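Local coordinates for hypothetical protein (PDB 2INB), which belongs to the XisH family and probably takes part, with XisF and XisI, in site-specific recombination of nitrogen-fixation genes in cyanobacteria, at residues A[61-66]-A[74-79]; A[79-84]-A[119-124]; A[98-103]-A[125-130]. All coordinates share one frame; numbering follows the deposited sequence.

Overall arrangement
Contacts 1 and 2 lie along helix 69-88 and contact 3 lies within the mixed sheet, in a chain of the PDDEXK clan. Contact 1 comes first along the chain and sets the loop after strand 54-60 against the helix; contact 2 continues on the same helix, sharing Gln79, and meets the C-terminal turn of helix 112-120. Contact 3 pairs strands 94-101 and 125-129, and its segments alternate with those of contact 2. Centres lie about 12 Å apart between contacts 1 and 2 and between 1 and 3, and about 16 Å between 2 and 3. Helix 69-88 packs on strands 54-60 and 94-101 and meets a second subunit at both contacts 1 and 2.

Contact 1 of 3, residues A[61-66]-A[74-79]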
ATOM      1  N   LYS A  61      -4.433  -3.811 -12.381  1.00 22.06           N
ATOM      2  CA  LYS A  61      -2.959  -3.767 -12.422  1.00 20.47           C
ATOM      3  C   LYS A  61      -2.454  -4.690 -13.545  1.00 19.29           C
ATOM      4  O   LYS A  61      -3.088  -5.747 -13.853  1.00 20.76           O
ATOM      5  CB  LYS A  61      -2.369  -4.154 -11.063  1.00 24.53           C
ATOM      6  CG  LYS A  61      -2.781  -3.172  -9.960  1.00 21.32           C
ATOM      7  CD  LYS A  61      -2.145  -1.809 -10.199  1.00 25.89           C
ATOM      8  CE  LYS A  61      -2.415  -0.827  -9.101  1.00 24.15           C
ATOM      9  NZ  LYS A  61      -1.673   0.468  -9.309  1.00 25.84           N
ATOM     10  N   SER A  62      -1.407  -4.246 -14.226  1.00 22.51           N
ATOM     11  CA  SER A  62      -0.774  -5.039 -15.254  1.00 22.63           C
ATOM     12  C   SER A  62       0.481  -5.725 -14.733  1.00 24.86           C
ATOM     13  O   SER A  62       0.949  -6.707 -15.319  1.00 24.66           O
ATOM     14  CB  SER A  62      -0.379  -4.139 -16.405  1.00 26.46           C
ATOM     15  OG  SER A  62       0.623  -3.248 -15.955  1.00 26.70           O
ATOM     16  N   PHE A  63       1.036  -5.172 -13.650  1.00 22.09           N
ATOM     17  CA  PHE A  63       2.313  -5.599 -13.081  1.00 24.56           C
ATOM     18  C   PHE A  63       3.455  -5.444 -14.090  1.00 31.35           C
ATOM     19  O   PHE A  63       4.421  -6.203 -14.079  1.00 38.98           O
ATOM     20  CB  PHE A  63       2.209  -6.988 -12.402  1.00 23.00           C
ATOM     21  CG  PHE A  63       1.672  -6.914 -10.996  1.00 25.11           C
ATOM     22  CD1 PHE A  63       0.316  -6.759 -10.793  1.00 24.28           C
ATOM     23  CD2 PHE A  63       2.536  -6.909  -9.887  1.00 26.36           C
ATOM     24  CE1 PHE A  63      -0.223  -6.631  -9.499  1.00 25.74           C
ATOM     25  CE2 PHE A  63       2.020  -6.786  -8.602  1.00 28.07           C
ATOM     26  CZ  PHE A  63       0.658  -6.638  -8.406  1.00 24.98           C
ATOM     27  N   LEU A  64       3.316  -4.427 -14.942  1.00 30.52           N
ATOM     28  CA  LEU A  64       4.398  -3.871 -15.753  1.00 35.04           C
ATOM     29  C   LEU A  64       4.602  -2.374 -15.378  1.00 37.49           C
ATOM     30  O   LEU A  64       5.399  -1.675 -16.009  1.00 36.56           O
ATOM     31  CB  LEU A  64       4.024  -3.981 -17.222  1.00 34.39           C
ATOM     32  CG  LEU A  64       3.777  -5.401 -17.762  1.00 37.51           C
ATOM     33  N   GLU A  65       3.891  -1.902 -14.336  1.00 39.74           N
ATOM     34  CA  GLU A  65       3.836  -0.457 -13.963  1.00 39.83           C
ATOM     35  C   GLU A  65       5.149   0.097 -13.438  1.00 43.07           C
ATOM     36  O   GLU A  65       5.459   1.299 -13.591  1.00 42.53           O
ATOM     37  CB  GLU A  65       2.796  -0.198 -12.855  1.00 38.34           C
ATOM     38  CG  GLU A  65       1.336  -0.258 -13.305  1.00 37.89           C
ATOM     39  CD  GLU A  65       0.694  -1.621 -13.121  1.00 37.41           C
ATOM     40  OE1 GLU A  65       1.377  -2.577 -12.660  1.00 30.72           O
ATOM     41  OE2 GLU A  65      -0.509  -1.724 -13.460  1.00 31.07           O
ATOM     42  N   ARG A  66       5.885  -0.757 -12.742  1.00 45.09           N
ATOM     43  CA  ARG A  66       7.143  -0.341 -12.183  1.00 46.52           C
ATOM     44  C   ARG A  66       8.257  -1.219 -12.676  1.00 47.21           C
ATOM     45  O   ARG A  66       8.120  -2.074 -13.568  1.00 48.54           O
ATOM     46  CB  ARG A  66       7.114  -0.349 -10.638  1.00 46.67           C
ATOM     47  CG  ARG A  66       5.987   0.481 -10.020  1.00 45.76           C
ATOM     48  CD  ARG A  66       6.244   0.831  -8.560  1.00 46.17           C
ATOM     49  N   HIS A  74       3.504  -3.306  -3.564  1.00 14.58           N
ATOM     50  CA  HIS A  74       3.327  -2.386  -2.455  1.00 14.64           C
ATOM     51  C   HIS A  74       2.238  -1.337  -2.751  1.00 16.06           C
ATOM     52  O   HIS A  74       1.328  -1.099  -1.939  1.00 14.37           O
ATOM     53  CB  HIS A  74       4.592  -1.586  -2.148  1.00 15.42           C
ATOM     54  CG  HIS A  74       5.750  -2.395  -1.697  1.00 15.58           C
ATOM     55  ND1 HIS A  74       5.646  -3.374  -0.740  1.00 16.77           N
ATOM     56  CD2 HIS A  74       7.069  -2.295  -2.011  1.00 16.35           C
ATOM     57  CE1 HIS A  74       6.854  -3.885  -0.522  1.00 23.16           C
ATOM     58  NE2 HIS A  74       7.733  -3.253  -1.292  1.00 19.40           N
ATOM     59  N   THR A  75       2.332  -0.704  -3.929  1.00 14.94           N
ATOM     60  CA  THR A  75       1.365   0.330  -4.307  1.00 13.88           C
ATOM     61  C   THR A  75       0.002  -0.289  -4.533  1.00 15.68           C
ATOM     62  O   THR A  75      -1.009   0.263  -4.102  1.00 16.13           O
ATOM     63  CB  THR A  75       1.866   1.064  -5.557  1.00 13.56           C
ATOM     64  OG1 THR A  75       3.101   1.736  -5.226  1.00 17.64           O
ATOM     65  CG2 THR A  75       0.825   2.043  -6.165  1.00 17.64           C
ATOM     66  N   ALA A  76      -0.045  -1.452  -5.187  1.00 15.43           N
ATOM     67  CA  ALA A  76      -1.328  -2.101  -5.444  1.00 16.56           C
ATOM     68  C   ALA A  76      -2.064  -2.443  -4.155  1.00 15.53           C
ATOM     69  O   ALA A  76      -3.290  -2.323  -4.055  1.00 15.34           O
ATOM     70  CB  ALA A  76      -1.170  -3.386  -6.309  1.00 16.87           C
ATOM     71  N   LEU A  77      -1.309  -2.927  -3.183  1.00 14.10           N
ATOM     72  CA  LEU A  77      -1.872  -3.320  -1.882  1.00 14.75           C
ATOM     73  C   LEU A  77      -2.358  -2.095  -1.113  1.00 14.60           C
ATOM     74  O   LEU A  77      -3.439  -2.091  -0.532  1.00 15.10           O
ATOM     75  CB  LEU A  77      -0.819  -4.084  -1.083  1.00 14.90           C
ATOM     76  CG  LEU A  77      -1.259  -4.510   0.311  1.00 14.01           C
ATOM     77  CD1 LEU A  77      -2.484  -5.509   0.196  1.00 17.04           C
ATOM     78  CD2 LEU A  77      -0.078  -5.218   1.068  1.00 14.84           C
ATOM     79  N   GLY A  78      -1.544  -1.053  -1.066  1.00 13.35           N
ATOM     80  CA  GLY A  78      -1.958   0.182  -0.343  1.00 13.10           C
ATOM     81  C   GLY A  78      -3.213   0.776  -0.967  1.00 13.18           C
ATOM     82  O   GLY A  78      -4.162   1.197  -0.262  1.00 14.20           O
ATOM     83  N   GLN A  79      -3.221   0.876  -2.300  1.00 13.34           N
ATOM     84  CA  GLN A  79      -4.406   1.328  -3.004  1.00 14.77           C
ATOM     85  C   GLN A  79      -5.598   0.457  -2.676  1.00 13.95           C
ATOM     86  O   GLN A  79      -6.730   0.940  -2.437  1.00 14.64           O
ATOM     87  CB  GLN A  79      -4.145   1.329  -4.524  1.00 14.90           C
ATOM     88  CG  GLN A  79      -3.295   2.491  -4.974  1.00 15.09           C
ATOM     89  CD  GLN A  79      -2.909   2.456  -6.418  1.00 20.33           C
ATOM     90  OE1 GLN A  79      -2.945   1.406  -7.047  1.00 23.31           O
ATOM     91  NE2 GLN A  79      -2.380   3.581  -6.902  1.00 24.87           N
TER
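Lys61 reaches over from the loop after strand 54-60 to the side of helix 69-88, where its NZ donates to Gln79 OE1 at 2.8 Å. The ammonium meets this amide oxygen tilted 17° from the carbonyl plane. A bend at chi2 (-67°) lays the aliphatic part of the lysine against Ala76 before the chain runs on extended: CG and CE each lie 4.0 Å from Ala76 CB. The methyl thus packs against the middle of the lysine chain, while Gln79, extended beyond CG, brings its amide obliquely across the far end. NZ has a second partner in a salt bridge to Glu72, one helical turn before Ala76. Two residues on from Lys61, Phe63 brings CZ to 4.3 Å from Ala76 CB.

The loop itself is tied by polar groups. Ser62 N donates almost straight (173°) to Glu65 OE2 on the syn side of the carboxylate, and Leu64 N donates to Ser62 OG at 3.1 Å, closing an ST turn.

Together with Glu59 on the strand, which Ala76 and Gln79 both touch, Lys61 matches the Glu-x-Lys part of the motif that gives the PDDEXK clan its name; whether it acts as a nuclease site here is not established. The Phe63 ring packs edge-to-face with Phe109 and against Val100 of strand 94-101, while on the helix Thr75 OG1 is hydrogen-bonded to Thr75 of the second subunit, which places this contact between the sheet and the dimer interface.

Contact 2 of 3, residues A[79-84]-A[119-124]; sequences QFINYR and AENQVK
Arg84 NH1 donates to Asn121 O at 2.8 Å, on the Schellman motif that ends helix 112-120, with Gln122 as its positive-phi residue. The bond is fairly straight (160°), and the oxygen lies at the edge of the guanidinium, close to its plane. Two waters extend this grip: one accepts from NH1 and donates to Gln122 O, the other accepts from NH2 and donates to Asn121 OD1. The cation therefore sits against the carboxyl end of a helix, where its charge would probably be complemented by the helix dipole.

Deeper in, Val123 CG1 stands over the centre of the Phe80 ring in a CH-pi contact, 3.9 Å from the centroid and 3° off the normal. CG2 of the same valine lies 4.0 Å from Phe80 CD2, toward the rim. With chi1 near 180°, Phe80 carries its ring out toward the segment 119-124. Ile81 CD1 touches Asn121 OD1 at 3.8 Å.

In the next shell Asn121 ND2 donates to Met117 O, holding the amide against its own helix, and Lys124 NZ forms a salt bridge with the chain terminus at Asn140. Ile81 packs on Ile81 of the second subunit, which also touches Asn121. Within the turn, Gln122 N donates to Ala119 O at 3.2 Å.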
ATOM      1  N   GLN A  79      -3.221   0.876  -2.300  1.00 13.34           N
ATOM      2  CA  GLN A  79      -4.406   1.328  -3.004  1.00 14.77           C
ATOM      3  C   GLN A  79      -5.598   0.457  -2.676  1.00 13.95           C
ATOM      4  O   GLN A  79      -6.730   0.940  -2.437  1.00 14.64           O
ATOM      5  CB  GLN A  79      -4.145   1.329  -4.524  1.00 14.90           C
ATOM      6  CG  GLN A  79      -3.295   2.491  -4.974  1.00 15.09           C
ATOM      7  CD  GLN A  79      -2.909   2.456  -6.418  1.00 20.33           C
ATOM      8  OE1 GLN A  79      -2.945   1.406  -7.047  1.00 23.31           O
ATOM      9  NE2 GLN A  79      -2.380   3.581  -6.902  1.00 24.87           N
ATOM     10  N   PHE A  80      -5.386  -0.851  -2.683  1.00 13.15           N
ATOM     11  CA  PHE A  80      -6.497  -1.767  -2.410  1.00 15.14           C
ATOM     12  C   PHE A  80      -7.117  -1.472  -1.027  1.00 15.51           C
ATOM     13  O   PHE A  80      -8.349  -1.321  -0.845  1.00 14.62           O
ATOM     14  CB  PHE A  80      -6.066  -3.240  -2.498  1.00 15.67           C
ATOM     15  CG  PHE A  80      -7.207  -4.176  -2.272  1.00 13.44           C
ATOM     16  CD1 PHE A  80      -8.023  -4.608  -3.334  1.00 14.86           C
ATOM     17  CD2 PHE A  80      -7.513  -4.662  -1.004  1.00 15.53           C
ATOM     18  CE1 PHE A  80      -9.086  -5.447  -3.115  1.00 14.98           C
ATOM     19  CE2 PHE A  80      -8.612  -5.512  -0.801  1.00 16.37           C
ATOM     20  CZ  PHE A  80      -9.395  -5.901  -1.855  1.00 15.18           C
ATOM     21  N   ILE A  81      -6.240  -1.335  -0.034  1.00 13.83           N
ATOM     22  CA  ILE A  81      -6.700  -1.128   1.349  1.00 14.94           C
ATOM     23  C   ILE A  81      -7.460   0.199   1.453  1.00 13.44           C
ATOM     24  O   ILE A  81      -8.539   0.320   2.098  1.00 14.31           O
ATOM     25  CB  ILE A  81      -5.498  -1.250   2.325  1.00 15.84           C
ATOM     26  CG1 ILE A  81      -5.089  -2.730   2.410  1.00 17.69           C
ATOM     27  CG2 ILE A  81      -5.834  -0.696   3.751  1.00 14.91           C
ATOM     28  CD1 ILE A  81      -3.764  -2.956   3.050  1.00 24.47           C
ATOM     29  N   ASN A  82      -6.872   1.236   0.848  1.00 13.85           N
ATOM     30  CA  ASN A  82      -7.497   2.554   0.956  1.00 13.67           C
ATOM     31  C   ASN A  82      -8.800   2.641   0.168  1.00 14.95           C
ATOM     32  O   ASN A  82      -9.794   3.194   0.687  1.00 15.19           O
ATOM     33  CB  ASN A  82      -6.509   3.626   0.534  1.00 14.09           C
ATOM     34  CG  ASN A  82      -5.475   3.919   1.585  1.00 15.23           C
ATOM     35  OD1 ASN A  82      -5.722   3.762   2.776  1.00 15.56           O
ATOM     36  ND2 ASN A  82      -4.303   4.401   1.138  1.00 16.19           N
ATOM     37  N   TYR A  83      -8.815   2.102  -1.062  1.00 13.47           N
ATOM     38  CA  TYR A  83     -10.052   2.132  -1.817  1.00 14.24           C
ATOM     39  C   TYR A  83     -11.130   1.311  -1.099  1.00 14.15           C
ATOM     40  O   TYR A  83     -12.296   1.683  -1.111  1.00 14.99           O
ATOM     41  CB  TYR A  83      -9.854   1.624  -3.256  1.00 14.26           C
ATOM     42  CG  TYR A  83      -8.926   2.449  -4.126  1.00 16.82           C
ATOM     43  CD1 TYR A  83      -8.831   3.816  -3.986  1.00 26.66           C
ATOM     44  CD2 TYR A  83      -8.199   1.821  -5.151  1.00 21.04           C
ATOM     45  CE1 TYR A  83      -7.966   4.575  -4.800  1.00 30.19           C
ATOM     46  CE2 TYR A  83      -7.330   2.571  -5.971  1.00 23.77           C
ATOM     47  CZ  TYR A  83      -7.250   3.941  -5.793  1.00 26.20           C
ATOM     48  OH  TYR A  83      -6.406   4.700  -6.601  1.00 36.40           O
ATOM     49  N   ARG A  84     -10.750   0.179  -0.528  1.00 12.82           N
ATOM     50  CA  ARG A  84     -11.710  -0.687   0.148  1.00 12.52           C
ATOM     51  C   ARG A  84     -12.309   0.088   1.327  1.00 14.27           C
ATOM     52  O   ARG A  84     -13.530   0.080   1.550  1.00 13.93           O
ATOM     53  CB  ARG A  84     -11.033  -1.937   0.633  1.00 12.37           C
ATOM     54  CG  ARG A  84     -12.017  -2.836   1.354  1.00 14.18           C
ATOM     55  CD  ARG A  84     -11.352  -4.190   1.825  1.00 16.02           C
ATOM     56  NE  ARG A  84     -10.241  -3.955   2.724  1.00 14.29           N
ATOM     57  CZ  ARG A  84      -9.353  -4.878   3.052  1.00 15.91           C
ATOM     58  NH1 ARG A  84      -9.532  -6.125   2.655  1.00 15.65           N
ATOM     59  NH2 ARG A  84      -8.325  -4.560   3.798  1.00 17.28           N
ATOM     60  N   ALA A 119      -3.530 -13.016   1.782  1.00 13.94           N
ATOM     61  CA  ALA A 119      -4.379 -13.661   2.774  1.00 14.14           C
ATOM     62  C   ALA A 119      -4.579 -12.793   4.026  1.00 14.25           C
ATOM     63  O   ALA A 119      -5.680 -12.663   4.534  1.00 16.66           O
ATOM     64  CB  ALA A 119      -3.774 -14.998   3.178  1.00 14.99           C
ATOM     65  N   GLU A 120      -3.482 -12.218   4.540  1.00 13.86           N
ATOM     66  CA  GLU A 120      -3.538 -11.447   5.788  1.00 12.84           C
ATOM     67  C   GLU A 120      -4.486 -10.249   5.642  1.00 14.41           C
ATOM     68  O   GLU A 120      -5.082  -9.788   6.619  1.00 17.20           O
ATOM     69  CB  GLU A 120      -2.163 -10.968   6.198  1.00 13.60           C
ATOM     70  CG  GLU A 120      -1.188 -12.054   6.643  1.00 15.14           C
ATOM     71  CD  GLU A 120       0.124 -11.550   7.236  1.00 16.25           C
ATOM     72  OE1 GLU A 120       0.256 -10.342   7.445  1.00 16.19           O
ATOM     73  OE2 GLU A 120       0.999 -12.463   7.529  1.00 15.73           O
ATOM     74  N   ASN A 121      -4.527  -9.672   4.438  1.00 14.06           N
ATOM     75  CA  ASN A 121      -5.313  -8.464   4.178  1.00 14.84           C
ATOM     76  C   ASN A 121      -6.642  -8.725   3.448  1.00 15.07           C
ATOM     77  O   ASN A 121      -7.275  -7.760   2.979  1.00 15.45           O
ATOM     78  CB  ASN A 121      -4.408  -7.488   3.432  1.00 14.39           C
ATOM     79  CG  ASN A 121      -3.310  -6.999   4.328  1.00 13.77           C
ATOM     80  OD1 ASN A 121      -3.540  -6.111   5.183  1.00 15.30           O
ATOM     81  ND2 ASN A 121      -2.141  -7.604   4.211  1.00 13.83           N
ATOM     82  N   GLN A 122      -7.063  -9.983   3.343  1.00 13.72           N
ATOM     83  CA  GLN A 122      -8.315 -10.332   2.747  1.00 15.76           C
ATOM     84  C   GLN A 122      -8.497  -9.718   1.366  1.00 16.30           C
ATOM     85  O   GLN A 122      -9.576  -9.241   0.987  1.00 17.54           O
ATOM     86  CB  GLN A 122      -9.471  -9.973   3.700  1.00 19.90           C
ATOM     87  CG  GLN A 122      -9.597 -10.898   4.889  1.00 28.27           C
ATOM     88  CD  GLN A 122      -8.530 -10.764   5.974  1.00 48.45           C
ATOM     89  OE1 GLN A 122      -8.151  -9.644   6.349  1.00 55.26           O
ATOM     90  NE2 GLN A 122      -8.058 -11.928   6.520  1.00 38.01           N
ATOM     91  N   VAL A 123      -7.451  -9.747   0.561  1.00 13.67           N
ATOM     92  CA  VAL A 123      -7.510  -9.135  -0.773  1.00 13.06           C
ATOM     93  C   VAL A 123      -8.243 -10.115  -1.704  1.00 16.32           C
ATOM     94  O   VAL A 123      -7.867 -11.284  -1.845  1.00 19.51           O
ATOM     95  CB  VAL A 123      -6.096  -8.817  -1.296  1.00 14.67           C
ATOM     96  CG1 VAL A 123      -6.154  -8.199  -2.719  1.00 14.23           C
ATOM     97  CG2 VAL A 123      -5.316  -7.900  -0.339  1.00 15.19           C
ATOM     98  N   LYS A 124      -9.285  -9.600  -2.312  1.00 13.11           N
ATOM     99  CA  LYS A 124     -10.059 -10.315  -3.311  1.00 13.10           C
ATOM    100  C   LYS A 124      -9.451 -10.008  -4.674  1.00 13.72           C
ATOM    101  O   LYS A 124      -9.050  -8.853  -4.916  1.00 15.54           O
ATOM    102  CB  LYS A 124     -11.512  -9.864  -3.231  1.00 15.71           C
ATOM    103  CG  LYS A 124     -12.182 -10.107  -1.898  1.00 15.58           C
ATOM    104  CD  LYS A 124     -13.647  -9.694  -1.949  1.00 16.63           C
ATOM    105  CE  LYS A 124     -14.283  -9.696  -0.603  1.00 17.71           C
ATOM    106  NZ  LYS A 124     -14.330 -11.038   0.005  1.00 21.04           N
TER
HETATM  107  O   HOH W   1     -11.614  -7.536   1.048  1.00 12.03           O
HETATM  108  O   HOH W   2      -6.263  -5.489   5.565  1.00 19.73           O

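Contact 3 of 3, residues A[98-103]-A[125-130]; sequences LAVPLT and MLIYDV
The Tyr128 ring takes Pro101 on one face: CA of the proline lies 4.1 Å from the ring centroid, 8° off the normal, a CH-pi contact. At the ring edge, near its plane, stands Ala99 C, 3.6 Å from Tyr128 CE1, with Ala99 CB close to the same carbon. A chi1 of 63°, which sets CG between the backbone N and the carbonyl carbon, folds the ring back over the neighbouring strand, and its hydroxyl is hydrogen-bonded to Lys61 O.

The backbones of the two strands pair in parallel. Leu98 O accepts from Leu126 N, Val100 N donates to Leu126 O, Val100 O accepts from Tyr128 N, and Leu102 N closes the ladder on Tyr128 O at 2.8 Å.

Leu98, Val100, selenomethionine Met125 and Ile127 share one face of the sheet. There Val100 CG2 lies 3.7 Å from Ile127 CD1, the two side chains running side by side. Leu102, just past the strand, crosses Ile127 at about a right angle. Ala99 and Leu126 occupy the other face.

Strand 94-101, helices 102-106 and 112-120 and strand 125-129 form a beta-alpha-beta crossover in the mixed sheet of this PDDEXK-clan protein.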
ATOM      1  N   LEU A  98      -8.899  -6.693  -6.766  1.00 15.10           N
ATOM      2  CA  LEU A  98      -7.640  -6.418  -7.437  1.00 15.81           C
ATOM      3  C   LEU A  98      -7.515  -7.309  -8.649  1.00 12.96           C
ATOM      4  O   LEU A  98      -7.532  -8.534  -8.526  1.00 13.70           O
ATOM      5  CB  LEU A  98      -6.467  -6.722  -6.500  1.00 15.25           C
ATOM      6  CG  LEU A  98      -5.040  -6.595  -7.059  1.00 16.89           C
ATOM      7  CD1 LEU A  98      -4.749  -5.199  -7.645  1.00 18.54           C
ATOM      8  CD2 LEU A  98      -3.971  -7.058  -6.057  1.00 16.48           C
ATOM      9  N   ALA A  99      -7.472  -6.695  -9.822  1.00 13.36           N
ATOM     10  CA  ALA A  99      -7.338  -7.465 -11.065  1.00 13.19           C
ATOM     11  C   ALA A  99      -5.866  -7.637 -11.464  1.00 14.24           C
ATOM     12  O   ALA A  99      -5.158  -6.649 -11.548  1.00 16.09           O
ATOM     13  CB  ALA A  99      -8.107  -6.799 -12.190  1.00 15.10           C
ATOM     14  N   VAL A 100      -5.431  -8.880 -11.674  1.00 15.73           N
ATOM     15  CA  VAL A 100      -4.082  -9.100 -12.114  1.00 16.72           C
ATOM     16  C   VAL A 100      -4.032 -10.148 -13.229  1.00 16.52           C
ATOM     17  O   VAL A 100      -4.881 -11.069 -13.267  1.00 15.38           O
ATOM     18  CB  VAL A 100      -3.085  -9.463 -11.023  1.00 20.96           C
ATOM     19  CG1 VAL A 100      -3.246  -8.539  -9.760  1.00 21.22           C
ATOM     20  CG2 VAL A 100      -3.195 -10.916 -10.620  1.00 20.54           C
ATOM     21  N   PRO A 101      -3.051 -10.013 -14.136  1.00 16.21           N
ATOM     22  CA  PRO A 101      -2.914 -10.990 -15.224  1.00 13.33           C
ATOM     23  C   PRO A 101      -2.603 -12.397 -14.740  1.00 16.14           C
ATOM     24  O   PRO A 101      -1.933 -12.582 -13.704  1.00 15.46           O
ATOM     25  CB  PRO A 101      -1.753 -10.428 -16.046  1.00 16.51           C
ATOM     26  CG  PRO A 101      -1.663  -9.005 -15.719  1.00 19.93           C
ATOM     27  CD  PRO A 101      -2.022  -8.970 -14.268  1.00 17.21           C
ATOM     28  N   LEU A 102      -3.068 -13.383 -15.498  1.00 16.24           N
ATOM     29  CA  LEU A 102      -2.828 -14.781 -15.207  1.00 16.98           C
ATOM     30  C   LEU A 102      -1.329 -15.071 -15.072  1.00 15.64           C
ATOM     31  O   LEU A 102      -0.928 -15.808 -14.168  1.00 17.18           O
ATOM     32  CB  LEU A 102      -3.441 -15.694 -16.301  1.00 18.19           C
ATOM     33  CG  LEU A 102      -3.326 -17.194 -16.032  1.00 14.85           C
ATOM     34  CD1 LEU A 102      -3.849 -17.705 -14.711  1.00 18.28           C
ATOM     35  CD2 LEU A 102      -4.024 -17.929 -17.214  1.00 19.09           C
ATOM     36  N   THR A 103      -0.497 -14.501 -15.949  1.00 15.14           N
ATOM     37  CA  THR A 103       0.981 -14.738 -15.900  1.00 17.37           C
ATOM     38  C   THR A 103       1.531 -14.317 -14.534  1.00 17.31           C
ATOM     39  O   THR A 103       2.331 -15.024 -13.920  1.00 18.51           O
ATOM     40  CB  THR A 103       1.723 -14.013 -17.028  1.00 20.07           C
ATOM     41  OG1 THR A 103       1.374 -12.628 -17.048  1.00 20.21           O
ATOM     42  CG2 THR A 103       1.351 -14.628 -18.397  1.00 21.03           C
HETATM   43  N   MSE A 125      -9.399 -10.999  -5.560  0.50 13.97           N
HETATM   44  CA  MSE A 125      -8.734 -10.776  -6.846  0.50 13.30           C
HETATM   45  C   MSE A 125      -9.576 -11.236  -8.046  0.50 13.96           C
HETATM   46  O   MSE A 125     -10.432 -12.120  -7.937  0.50 13.54           O
HETATM   47  CB  MSE A 125      -7.355 -11.440  -6.868  0.50 15.55           C
HETATM   48  CG  MSE A 125      -6.400 -10.832  -5.857  0.50 11.00           C
HETATM   49 SE   MSE A 125      -4.657 -11.752  -5.870  0.37 22.46          SE
HETATM   50  CE  MSE A 125      -5.382 -13.421  -5.144  0.50 17.06           C
ATOM     51  N   LEU A 126      -9.336 -10.580  -9.168  0.50 14.37           N
ATOM     52  CA  LEU A 126      -9.886 -10.961 -10.456  0.50 15.06           C
ATOM     53  C   LEU A 126      -8.690 -11.374 -11.305  0.50 14.89           C
ATOM     54  O   LEU A 126      -7.848 -10.536 -11.616  0.50 15.30           O
ATOM     55  CB  LEU A 126     -10.656  -9.790 -11.041  0.50 17.41           C
ATOM     56  CG  LEU A 126     -11.356  -9.992 -12.386  0.50 17.18           C
ATOM     57  CD1 LEU A 126     -12.283 -11.214 -12.283  0.50 24.81           C
ATOM     58  CD2 LEU A 126     -12.099  -8.728 -12.807  0.50 15.35           C
ATOM     59  N   ILE A 127      -8.576 -12.663 -11.620  1.00 13.64           N
ATOM     60  CA  ILE A 127      -7.477 -13.110 -12.440  1.00 15.23           C
ATOM     61  C   ILE A 127      -7.946 -13.151 -13.889  1.00 16.13           C
ATOM     62  O   ILE A 127      -8.908 -13.878 -14.221  1.00 14.71           O
ATOM     63  CB  ILE A 127      -6.962 -14.478 -12.030  1.00 16.34           C
ATOM     64  CG1 ILE A 127      -6.748 -14.543 -10.504  1.00 16.18           C
ATOM     65  CG2 ILE A 127      -5.669 -14.785 -12.800  1.00 17.21           C
ATOM     66  CD1 ILE A 127      -5.870 -13.446  -9.945  1.00 15.86           C
ATOM     67  N   TYR A 128      -7.260 -12.391 -14.745  1.00 14.04           N
ATOM     68  CA  TYR A 128      -7.664 -12.264 -16.169  1.00 14.00           C
ATOM     69  C   TYR A 128      -6.547 -12.729 -17.098  1.00 15.72           C
ATOM     70  O   TYR A 128      -5.371 -12.512 -16.837  1.00 15.24           O
ATOM     71  CB  TYR A 128      -8.085 -10.847 -16.524  1.00 15.74           C
ATOM     72  CG  TYR A 128      -7.027  -9.744 -16.405  1.00 15.09           C
ATOM     73  CD1 TYR A 128      -6.785  -9.109 -15.171  1.00 16.34           C
ATOM     74  CD2 TYR A 128      -6.333  -9.248 -17.517  1.00 16.38           C
ATOM     75  CE1 TYR A 128      -5.847  -8.100 -15.062  1.00 14.75           C
ATOM     76  CE2 TYR A 128      -5.410  -8.225 -17.398  1.00 17.26           C
ATOM     77  CZ  TYR A 128      -5.167  -7.644 -16.197  1.00 17.10           C
ATOM     78  OH  TYR A 128      -4.269  -6.606 -16.154  1.00 17.31           O
ATOM     79  N   ASP A 129      -6.953 -13.340 -18.192  1.00 12.60           N
ATOM     80  CA  ASP A 129      -6.014 -13.766 -19.203  1.00 12.26           C
ATOM     81  C   ASP A 129      -5.912 -12.671 -20.234  1.00 14.54           C
ATOM     82  O   ASP A 129      -6.906 -12.277 -20.808  1.00 13.27           O
ATOM     83  CB  ASP A 129      -6.465 -15.088 -19.827  1.00 14.60           C
ATOM     84  CG  ASP A 129      -5.490 -15.588 -20.852  1.00 14.70           C
ATOM     85  OD1 ASP A 129      -5.588 -15.205 -22.017  1.00 17.57           O
ATOM     86  OD2 ASP A 129      -4.548 -16.317 -20.481  1.00 16.72           O
ATOM     87  N   VAL A 130      -4.704 -12.142 -20.420  1.00 13.96           N
ATOM     88  CA  VAL A 130      -4.493 -11.041 -21.353  1.00 15.14           C
ATOM     89  C   VAL A 130      -4.690 -11.405 -22.829  1.00 14.88           C
ATOM     90  O   VAL A 130      -5.395 -10.698 -23.549  1.00 16.75           O
ATOM     91  CB  VAL A 130      -3.111 -10.398 -21.118  1.00 15.35           C
ATOM     92  CG1 VAL A 130      -2.833  -9.338 -22.182  1.00 16.59           C
ATOM     93  CG2 VAL A 130      -3.052  -9.785 -19.686  1.00 15.65           C
TER